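Long-range contact in putative flagellar protein FliS (Parabacteroides merdae ATCC 43184, PDB 4YOK), which is of unknown function but pairs a transthyretin-like (prealbumin-like) N-terminal domain with a second, probably E-set-like beta domain: residues A22-L36 and I47-L61. Residues are numbered along the deposited sequence; the frame is centred on the assembly and turned at random.
With GOL (glycerol), chain C.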
ATOM      1  N   ALA A  22      -7.441  -6.576  -2.293  1.00 25.70           N
ATOM      2  CA  ALA A  22      -6.821  -5.246  -2.359  1.00 26.43           C
ATOM      3  C   ALA A  22      -5.552  -5.205  -1.502  1.00 26.44           C
ATOM      4  O   ALA A  22      -5.458  -5.877  -0.485  1.00 27.27           O
ATOM      5  CB  ALA A  22      -7.799  -4.153  -1.920  1.00 27.90           C
ATOM      6  N   LEU A  23      -4.543  -4.542  -2.005  1.00 21.63           N
ATOM      7  CA  LEU A  23      -3.270  -4.429  -1.305  1.00 20.37           C
ATOM      8  C   LEU A  23      -3.307  -3.243  -0.390  1.00 23.04           C
ATOM      9  O   LEU A  23      -3.943  -2.232  -0.720  1.00 23.20           O
ATOM     10  CB  LEU A  23      -2.122  -4.264  -2.317  1.00 20.48           C
ATOM     11  CG  LEU A  23      -1.911  -5.399  -3.321  1.00 24.52           C
ATOM     12  CD1 LEU A  23      -0.636  -5.162  -4.095  1.00 25.18           C
ATOM     13  CD2 LEU A  23      -1.914  -6.766  -2.630  1.00 24.21           C
ATOM     14  N   ASN A  24      -2.592  -3.350   0.737  1.00 16.40           N
ATOM     15  CA  ASN A  24      -2.449  -2.291   1.744  1.00 15.68           C
ATOM     16  C   ASN A  24      -1.117  -1.570   1.468  1.00 17.44           C
ATOM     17  O   ASN A  24      -0.063  -2.202   1.487  1.00 17.78           O
ATOM     18  CB  ASN A  24      -2.487  -2.936   3.127  1.00 17.98           C
ATOM     19  CG  ASN A  24      -3.755  -3.737   3.355  1.00 35.23           C
ATOM     20  OD1 ASN A  24      -3.806  -4.971   3.248  1.00 40.81           O
ATOM     21  ND2 ASN A  24      -4.821  -3.046   3.554  1.00 20.96           N
ATOM     22  N   LEU A  25      -1.185  -0.291   1.109  1.00 14.44           N
ATOM     23  CA  LEU A  25      -0.020   0.480   0.667  1.00 14.58           C
ATOM     24  C   LEU A  25       0.149   1.810   1.385  1.00 17.72           C
ATOM     25  O   LEU A  25      -0.720   2.227   2.143  1.00 17.40           O
ATOM     26  CB  LEU A  25      -0.219   0.770  -0.847  1.00 14.72           C
ATOM     27  CG  LEU A  25      -0.420  -0.477  -1.765  1.00 19.67           C
ATOM     28  CD1 LEU A  25      -0.921  -0.074  -3.123  1.00 20.88           C
ATOM     29  CD2 LEU A  25       0.866  -1.272  -1.901  1.00 19.55           C
ATOM     30  N   ARG A  26       1.231   2.519   1.057  1.00 16.22           N
ATOM     31  CA  ARG A  26       1.405   3.883   1.555  1.00 15.82           C
ATOM     32  C   ARG A  26       0.529   4.743   0.662  1.00 18.59           C
ATOM     33  O   ARG A  26       0.757   4.801  -0.562  1.00 16.93           O
ATOM     34  CB  ARG A  26       2.873   4.325   1.510  1.00 17.13           C
ATOM     35  CG  ARG A  26       2.981   5.826   1.834  1.00 16.24           C
ATOM     36  CD  ARG A  26       4.403   6.310   2.102  1.00 17.70           C
ATOM     37  NE  ARG A  26       4.359   7.770   2.288  1.00 22.76           N
ATOM     38  CZ  ARG A  26       5.245   8.638   1.814  1.00 26.64           C
ATOM     39  NH1 ARG A  26       6.322   8.211   1.161  1.00 22.78           N
ATOM     40  NH2 ARG A  26       5.068   9.940   1.997  1.00 22.14           N
ATOM     41  N   GLY A  27      -0.494   5.334   1.262  1.00 15.82           N
ATOM     42  CA  GLY A  27      -1.473   6.122   0.519  1.00 16.88           C
ATOM     43  C   GLY A  27      -1.289   7.614   0.621  1.00 21.63           C
ATOM     44  O   GLY A  27      -2.233   8.357   0.373  1.00 19.94           O
ATOM     45  N   THR A  28      -0.086   8.066   1.005  1.00 19.88           N
ATOM     46  CA  THR A  28       0.227   9.498   1.175  1.00 19.94           C
ATOM     47  C   THR A  28       1.440   9.910   0.342  1.00 22.02           C
ATOM     48  O   THR A  28       2.235   9.046  -0.037  1.00 19.67           O
ATOM     49  CB  THR A  28       0.544   9.792   2.653  1.00 26.61           C
ATOM     50  OG1 THR A  28       1.659   8.982   3.055  1.00 24.13           O
ATOM     51  CG2 THR A  28      -0.675   9.589   3.594  1.00 23.46           C
ATOM     52  N   GLY A  29       1.616  11.223   0.155  1.00 20.50           N
ATOM     53  CA  GLY A  29       2.784  11.817  -0.495  1.00 20.42           C
ATOM     54  C   GLY A  29       3.084  11.348  -1.906  1.00 24.88           C
ATOM     55  O   GLY A  29       4.227  11.439  -2.348  1.00 25.14           O
ATOM     56  N   GLU A  30       2.059  10.879  -2.639  1.00 20.82           N
ATOM     57  CA  GLU A  30       2.185  10.365  -4.023  1.00 21.56           C
ATOM     58  C   GLU A  30       3.151   9.157  -4.057  1.00 22.52           C
ATOM     59  O   GLU A  30       3.833   8.930  -5.063  1.00 22.47           O
ATOM     60  CB  GLU A  30       2.660  11.473  -4.981  1.00 23.92           C
ATOM     61  CG  GLU A  30       1.829  12.741  -4.901  1.00 28.00           C
ATOM     62  CD  GLU A  30       2.198  13.807  -5.911  1.00 48.81           C
ATOM     63  OE1 GLU A  30       3.350  13.809  -6.407  1.00 43.62           O
ATOM     64  OE2 GLU A  30       1.329  14.666  -6.183  1.00 41.29           O
ATOM     65  N   ALA A  31       3.197   8.390  -2.958  1.00 16.50           N
ATOM     66  CA  ALA A  31       4.122   7.262  -2.837  1.00 15.92           C
ATOM     67  C   ALA A  31       3.919   6.195  -3.914  1.00 20.12           C
ATOM     68  O   ALA A  31       4.913   5.679  -4.450  1.00 20.62           O
ATOM     69  CB  ALA A  31       3.992   6.627  -1.483  1.00 16.32           C
ATOM     70  N   VAL A  32       2.644   5.858  -4.219  1.00 18.13           N
ATOM     71  CA  VAL A  32       2.299   4.819  -5.193  1.00 16.98           C
ATOM     72  C   VAL A  32       1.368   5.397  -6.251  1.00 21.18           C
ATOM     73  O   VAL A  32       0.304   5.949  -5.930  1.00 18.63           O
ATOM     74  CB  VAL A  32       1.697   3.564  -4.510  1.00 19.58           C
ATOM     75  CG1 VAL A  32       1.369   2.471  -5.535  1.00 19.42           C
ATOM     76  CG2 VAL A  32       2.633   3.024  -3.435  1.00 18.93           C
ATOM     77  N   GLN A  33       1.797   5.273  -7.523  1.00 18.93           N
ATOM     78  CA  GLN A  33       1.055   5.791  -8.657  1.00 19.64           C
ATOM     79  C   GLN A  33       0.819   4.764  -9.722  1.00 23.18           C
ATOM     80  O   GLN A  33       1.635   3.864  -9.918  1.00 21.50           O
ATOM     81  CB  GLN A  33       1.818   6.966  -9.289  1.00 22.39           C
ATOM     82  CG  GLN A  33       1.926   8.173  -8.366  1.00 39.88           C
ATOM     83  CD  GLN A  33       2.897   9.213  -8.867  1.00 60.47           C
ATOM     84  OE1 GLN A  33       3.854   9.584  -8.180  1.00 55.59           O
ATOM     85  NE2 GLN A  33       2.664   9.720 -10.064  1.00 50.28           N
ATOM     86  N   LEU A  34      -0.280   4.940 -10.448  1.00 19.10           N
ATOM     87  CA  LEU A  34      -0.597   4.175 -11.653  1.00 18.30           C
ATOM     88  C   LEU A  34      -0.675   5.158 -12.796  1.00 21.71           C
ATOM     89  O   LEU A  34      -0.707   6.371 -12.567  1.00 22.65           O
ATOM     90  CB  LEU A  34      -1.900   3.367 -11.531  1.00 17.58           C
ATOM     91  CG  LEU A  34      -2.029   2.400 -10.354  1.00 21.22           C
ATOM     92  CD1 LEU A  34      -3.378   1.772 -10.359  1.00 21.18           C
ATOM     93  CD2 LEU A  34      -0.910   1.337 -10.357  1.00 20.28           C
ATOM     94  N   GLN A  35      -0.708   4.663 -14.029  1.00 19.67           N
ATOM     95  CA  GLN A  35      -0.783   5.566 -15.172  1.00 20.39           C
ATOM     96  C   GLN A  35      -1.888   5.132 -16.087  1.00 23.62           C
ATOM     97  O   GLN A  35      -2.077   3.938 -16.284  1.00 22.91           O
ATOM     98  CB  GLN A  35       0.564   5.611 -15.915  1.00 21.86           C
ATOM     99  CG  GLN A  35       1.657   6.320 -15.105  1.00 34.58           C
ATOM    100  CD  GLN A  35       2.957   6.314 -15.840  1.00 47.28           C
ATOM    101  OE1 GLN A  35       3.612   5.281 -15.978  1.00 46.54           O
ATOM    102  NE2 GLN A  35       3.321   7.457 -16.382  1.00 36.87           N
ATOM    103  N   LEU A  36      -2.655   6.100 -16.607  1.00 22.81           N
ATOM    104  CA  LEU A  36      -3.756   5.844 -17.550  1.00 23.32           C
ATOM    105  C   LEU A  36      -3.338   6.351 -18.911  1.00 27.47           C
ATOM    106  O   LEU A  36      -3.103   7.554 -19.057  1.00 26.40           O
ATOM    107  CB  LEU A  36      -5.054   6.534 -17.087  1.00 24.22           C
ATOM    108  CG  LEU A  36      -5.870   5.806 -16.027  1.00 29.27           C
ATOM    109  CD1 LEU A  36      -6.788   6.775 -15.305  1.00 30.77           C
ATOM    110  CD2 LEU A  36      -6.722   4.705 -16.658  1.00 28.40           C
ATOM    111  N   ILE A  47      -2.106   9.897 -17.790  1.00 24.90           N
ATOM    112  CA  ILE A  47      -2.686  10.571 -16.624  1.00 23.90           C
ATOM    113  C   ILE A  47      -2.200   9.819 -15.372  1.00 25.95           C
ATOM    114  O   ILE A  47      -2.333   8.604 -15.334  1.00 24.39           O
ATOM    115  CB  ILE A  47      -4.241  10.646 -16.718  1.00 26.45           C
ATOM    116  CG1 ILE A  47      -4.674  11.560 -17.912  1.00 27.72           C
ATOM    117  CG2 ILE A  47      -4.851  11.158 -15.382  1.00 26.25           C
ATOM    118  CD1 ILE A  47      -6.070  11.246 -18.528  1.00 29.90           C
ATOM    119  N   SER A  48      -1.640  10.524 -14.377  1.00 22.79           N
ATOM    120  CA  SER A  48      -1.195   9.873 -13.132  1.00 23.00           C
ATOM    121  C   SER A  48      -2.362   9.702 -12.178  1.00 26.79           C
ATOM    122  O   SER A  48      -3.190  10.606 -12.043  1.00 26.13           O
ATOM    123  CB  SER A  48      -0.095  10.671 -12.435  1.00 30.97           C
ATOM    124  OG  SER A  48       1.091  10.763 -13.208  1.00 43.18           O
ATOM    125  N   VAL A  49      -2.449   8.543 -11.529  1.00 22.77           N
ATOM    126  CA  VAL A  49      -3.484   8.338 -10.496  1.00 23.24           C
ATOM    127  C   VAL A  49      -2.755   7.863  -9.249  1.00 27.45           C
ATOM    128  O   VAL A  49      -1.823   7.069  -9.342  1.00 26.02           O
ATOM    129  CB  VAL A  49      -4.725   7.465 -10.845  1.00 28.69           C
ATOM    130  CG1 VAL A  49      -5.533   8.070 -11.995  1.00 29.36           C
ATOM    131  CG2 VAL A  49      -4.360   6.024 -11.125  1.00 28.19           C
ATOM    132  N   PHE A  50      -3.125   8.404  -8.109  1.00 25.03           N
ATOM    133  CA  PHE A  50      -2.439   8.111  -6.865  1.00 24.84           C
ATOM    134  C   PHE A  50      -3.263   7.066  -6.102  1.00 26.56           C
ATOM    135  O   PHE A  50      -4.486   7.177  -6.002  1.00 27.63           O
ATOM    136  CB  PHE A  50      -2.179   9.431  -6.097  1.00 27.77           C
ATOM    137  CG  PHE A  50      -1.581  10.486  -7.018  1.00 31.21           C
ATOM    138  CD1 PHE A  50      -2.399  11.304  -7.796  1.00 36.30           C
ATOM    139  CD2 PHE A  50      -0.208  10.591  -7.181  1.00 33.82           C
ATOM    140  CE1 PHE A  50      -1.851  12.200  -8.723  1.00 37.68           C
ATOM    141  CE2 PHE A  50       0.340  11.519  -8.086  1.00 36.48           C
ATOM    142  CZ  PHE A  50      -0.487  12.317  -8.842  1.00 35.25           C
ATOM    143  N   VAL A  51      -2.600   5.998  -5.672  1.00 19.86           N
ATOM    144  CA  VAL A  51      -3.268   4.881  -4.998  1.00 18.61           C
ATOM    145  C   VAL A  51      -3.369   5.178  -3.487  1.00 21.51           C
ATOM    146  O   VAL A  51      -2.430   5.708  -2.905  1.00 21.86           O
ATOM    147  CB  VAL A  51      -2.519   3.560  -5.312  1.00 20.81           C
ATOM    148  CG1 VAL A  51      -3.212   2.375  -4.668  1.00 20.07           C
ATOM    149  CG2 VAL A  51      -2.412   3.337  -6.832  1.00 20.21           C
ATOM    150  N   GLY A  52      -4.528   4.893  -2.891  1.00 17.44           N
ATOM    151  CA  GLY A  52      -4.757   5.136  -1.463  1.00 17.43           C
ATOM    152  C   GLY A  52      -4.204   4.044  -0.577  1.00 20.18           C
ATOM    153  O   GLY A  52      -3.691   3.038  -1.069  1.00 17.84           O
ATOM    154  N   GLN A  53      -4.372   4.193   0.733  1.00 17.79           N
ATOM    155  CA  GLN A  53      -3.899   3.220   1.724  1.00 19.11           C
ATOM    156  C   GLN A  53      -4.454   1.824   1.549  1.00 21.65           C
ATOM    157  O   GLN A  53      -3.781   0.849   1.872  1.00 20.38           O
ATOM    158  CB  GLN A  53      -4.342   3.670   3.120  1.00 22.03           C
ATOM    159  CG  GLN A  53      -3.503   4.726   3.728  1.00 29.68           C
ATOM    160  CD  GLN A  53      -3.554   4.623   5.236  1.00 30.31           C
ATOM    161  OE1 GLN A  53      -2.543   4.772   5.886  1.00 21.09           O
ATOM    162  NE2 GLN A  53      -4.745   4.424   5.822  1.00 23.96           N
ATOM    163  N   ASP A  54      -5.729   1.733   1.122  1.00 20.33           N
ATOM    164  CA  ASP A  54      -6.455   0.494   0.955  1.00 20.57           C
ATOM    165  C   ASP A  54      -6.329  -0.040  -0.491  1.00 21.83           C
ATOM    166  O   ASP A  54      -7.016  -0.982  -0.869  1.00 21.47           O
ATOM    167  CB  ASP A  54      -7.940   0.707   1.349  1.00 22.96           C
ATOM    168  CG  ASP A  54      -8.671   1.772   0.534  1.00 31.70           C
ATOM    169  OD1 ASP A  54      -8.044   2.359  -0.394  1.00 29.42           O
ATOM    170  OD2 ASP A  54      -9.848   2.060   0.854  1.00 35.64           O
ATOM    171  N   GLY A  55      -5.448   0.572  -1.267  1.00 19.23           N
ATOM    172  CA  GLY A  55      -5.142   0.179  -2.635  1.00 18.99           C
ATOM    173  C   GLY A  55      -6.122   0.659  -3.683  1.00 21.77           C
ATOM    174  O   GLY A  55      -6.069   0.182  -4.809  1.00 18.92           O
ATOM    175  N   THR A  56      -7.026   1.592  -3.309  1.00 18.61           N
ATOM    176  CA  THR A  56      -8.046   2.109  -4.215  1.00 18.94           C
ATOM    177  C   THR A  56      -7.587   3.399  -4.866  1.00 21.20           C
ATOM    178  O   THR A  56      -6.733   4.112  -4.338  1.00 20.49           O
ATOM    179  CB  THR A  56      -9.390   2.334  -3.482  1.00 23.35           C
ATOM    180  OG1 THR A  56      -9.227   3.393  -2.541  1.00 25.54           O
ATOM    181  CG2 THR A  56      -9.918   1.095  -2.770  1.00 25.71           C
ATOM    182  N   PHE A  57      -8.226   3.743  -5.972  1.00 19.33           N
ATOM    183  CA  PHE A  57      -7.990   4.973  -6.707  1.00 20.91           C
ATOM    184  C   PHE A  57      -9.307   5.377  -7.378  1.00 23.34           C
ATOM    185  O   PHE A  57     -10.184   4.533  -7.606  1.00 19.47           O
ATOM    186  CB  PHE A  57      -6.835   4.825  -7.727  1.00 24.49           C
ATOM    187  CG  PHE A  57      -6.928   3.617  -8.651  1.00 27.44           C
ATOM    188  CD1 PHE A  57      -6.405   2.387  -8.270  1.00 30.77           C
ATOM    189  CD2 PHE A  57      -7.555   3.713  -9.889  1.00 32.38           C
ATOM    190  CE1 PHE A  57      -6.509   1.267  -9.108  1.00 32.14           C
ATOM    191  CE2 PHE A  57      -7.671   2.595 -10.724  1.00 35.23           C
ATOM    192  CZ  PHE A  57      -7.150   1.377 -10.325  1.00 32.67           C
ATOM    193  N   SER A  58      -9.484   6.682  -7.602  1.00 21.77           N
ATOM    194  CA  SER A  58     -10.670   7.200  -8.278  1.00 21.78           C
ATOM    195  C   SER A  58     -10.276   8.404  -9.089  1.00 28.54           C
ATOM    196  O   SER A  58      -9.382   9.166  -8.694  1.00 28.44           O
ATOM    197  CB  SER A  58     -11.806   7.519  -7.315  1.00 28.93           C
ATOM    198  OG  SER A  58     -11.523   8.649  -6.511  1.00 43.90           O
ATOM    199  N   ALA A  59     -10.875   8.531 -10.266  1.00 24.71           N
ATOM    200  CA  ALA A  59     -10.564   9.627 -11.168  1.00 25.41           C
ATOM    201  C   ALA A  59     -11.789  10.028 -11.949  1.00 28.26           C
ATOM    202  O   ALA A  59     -12.539   9.149 -12.386  1.00 25.73           O
ATOM    203  CB  ALA A  59      -9.456   9.210 -12.136  1.00 25.90           C
ATOM    204  N   LEU A  60     -12.016  11.345 -12.078  1.00 26.40           N
ATOM    205  CA  LEU A  60     -13.073  11.880 -12.933  1.00 28.21           C
ATOM    206  C   LEU A  60     -12.413  12.101 -14.281  1.00 32.25           C
ATOM    207  O   LEU A  60     -11.480  12.903 -14.384  1.00 33.29           O
ATOM    208  CB  LEU A  60     -13.701  13.171 -12.350  1.00 29.90           C
ATOM    209  CG  LEU A  60     -14.757  13.863 -13.214  1.00 37.24           C
ATOM    210  CD1 LEU A  60     -15.996  12.990 -13.416  1.00 38.54           C
ATOM    211  CD2 LEU A  60     -15.135  15.214 -12.638  1.00 42.15           C
ATOM    212  N   LEU A  61     -12.797  11.314 -15.282  1.00 27.60           N
ATOM    213  CA  LEU A  61     -12.173  11.374 -16.602  1.00 26.46           C
ATOM    214  C   LEU A  61     -13.190  11.486 -17.729  1.00 30.88           C
ATOM    215  O   LEU A  61     -14.365  11.153 -17.553  1.00 28.81           O
ATOM    216  CB  LEU A  61     -11.342  10.098 -16.860  1.00 25.73           C
ATOM    217  CG  LEU A  61     -10.338   9.640 -15.821  1.00 30.53           C
ATOM    218  CD1 LEU A  61     -10.138   8.143 -15.923  1.00 30.03           C
ATOM    219  CD2 LEU A  61      -9.020  10.398 -15.964  1.00 35.63           C
TER
HETATM  220  C1  GOL C 302      -6.501   7.857  -3.549  1.00 59.18           C
HETATM  221  O1  GOL C 302      -7.554   7.175  -2.873  1.00 60.32           O
HETATM  222  C2  GOL C 302      -5.684   8.695  -2.590  1.00 58.67           C
HETATM  223  O2  GOL C 302      -6.460   9.806  -2.124  1.00 60.15           O
HETATM  224  C3  GOL C 302      -4.407   9.189  -3.230  1.00 54.83           C
HETATM  225  O3  GOL C 302      -3.342   9.267  -2.286  1.00 49.68           O
HETATM  226  O   HOH W   1      -4.391  -0.596   4.559  1.00 28.82           O
HETATM  227  O   HOH W   2       0.248   6.626  -2.650  1.00 18.09           O
HETATM  228  O   HOH W   3      -0.449   5.465   4.147  1.00 19.04           O
HETATM  229  O   HOH W   4      -4.832   7.104   1.219  1.00 30.11           O
HETATM  230  O   HOH W   5       1.702  10.403 -15.865  1.00 47.98           O
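L34 and V49 form a hydrogen-bonded antiparallel pair, L34 N giving to V49 O at 2.9 Å in the carbonyl plane and V49 N returning a bond to L34 O from above its carbonyl plane. L36 and I47 repeat the exchange, and V51 N closes the series on V32 O, nearly straight (175°). Beyond V51 the paired strands end, but the backbones stay close at G27 and G52, and water bridges many polar groups: one molecule accepts from V32 N and lies 2.8 Å from V51 O, while two more link G27 N to Q53 OE1 and G27 O to Q53 N. The remaining direct bond, L25 N to Q53 O, reaches its acceptor from above the carbonyl plane. Q53 OE1 and NE2 are also held by A144 N and Q142 O. Where the G52–G55 type I turn leads into strand 56-61, D54 OD1 takes T56 OG1 and T56 N from one face of its carboxylate, the latter making an Asx turn.

On the apolar face, L34 CD1 sits over the F57 ring, 3.8 Å from its centroid, and L36 CD1 touches V49 CG1 and L61 CD1. V51 is wedged by its branches: CG1, anti to the backbone N (chi1 -178°), meets L25 CD1, and CG2 meets L34 CG. On the other face the extended Q33 side chain runs alongside F50, CG 3.4 Å from CD2, with E30 across the ring plane. With an alanine at Q33, the F50 ring would probably lose the packing opposite E30 and turn more freely.

Strand 47-50 edges an antiparallel sheet, with 33-37 between it and 64-70, where L34 touches L68; F57, on strand 56-62 of the other sheet, bonds through its backbone to G14 of adjacent 9-18 while its ring reaches L68.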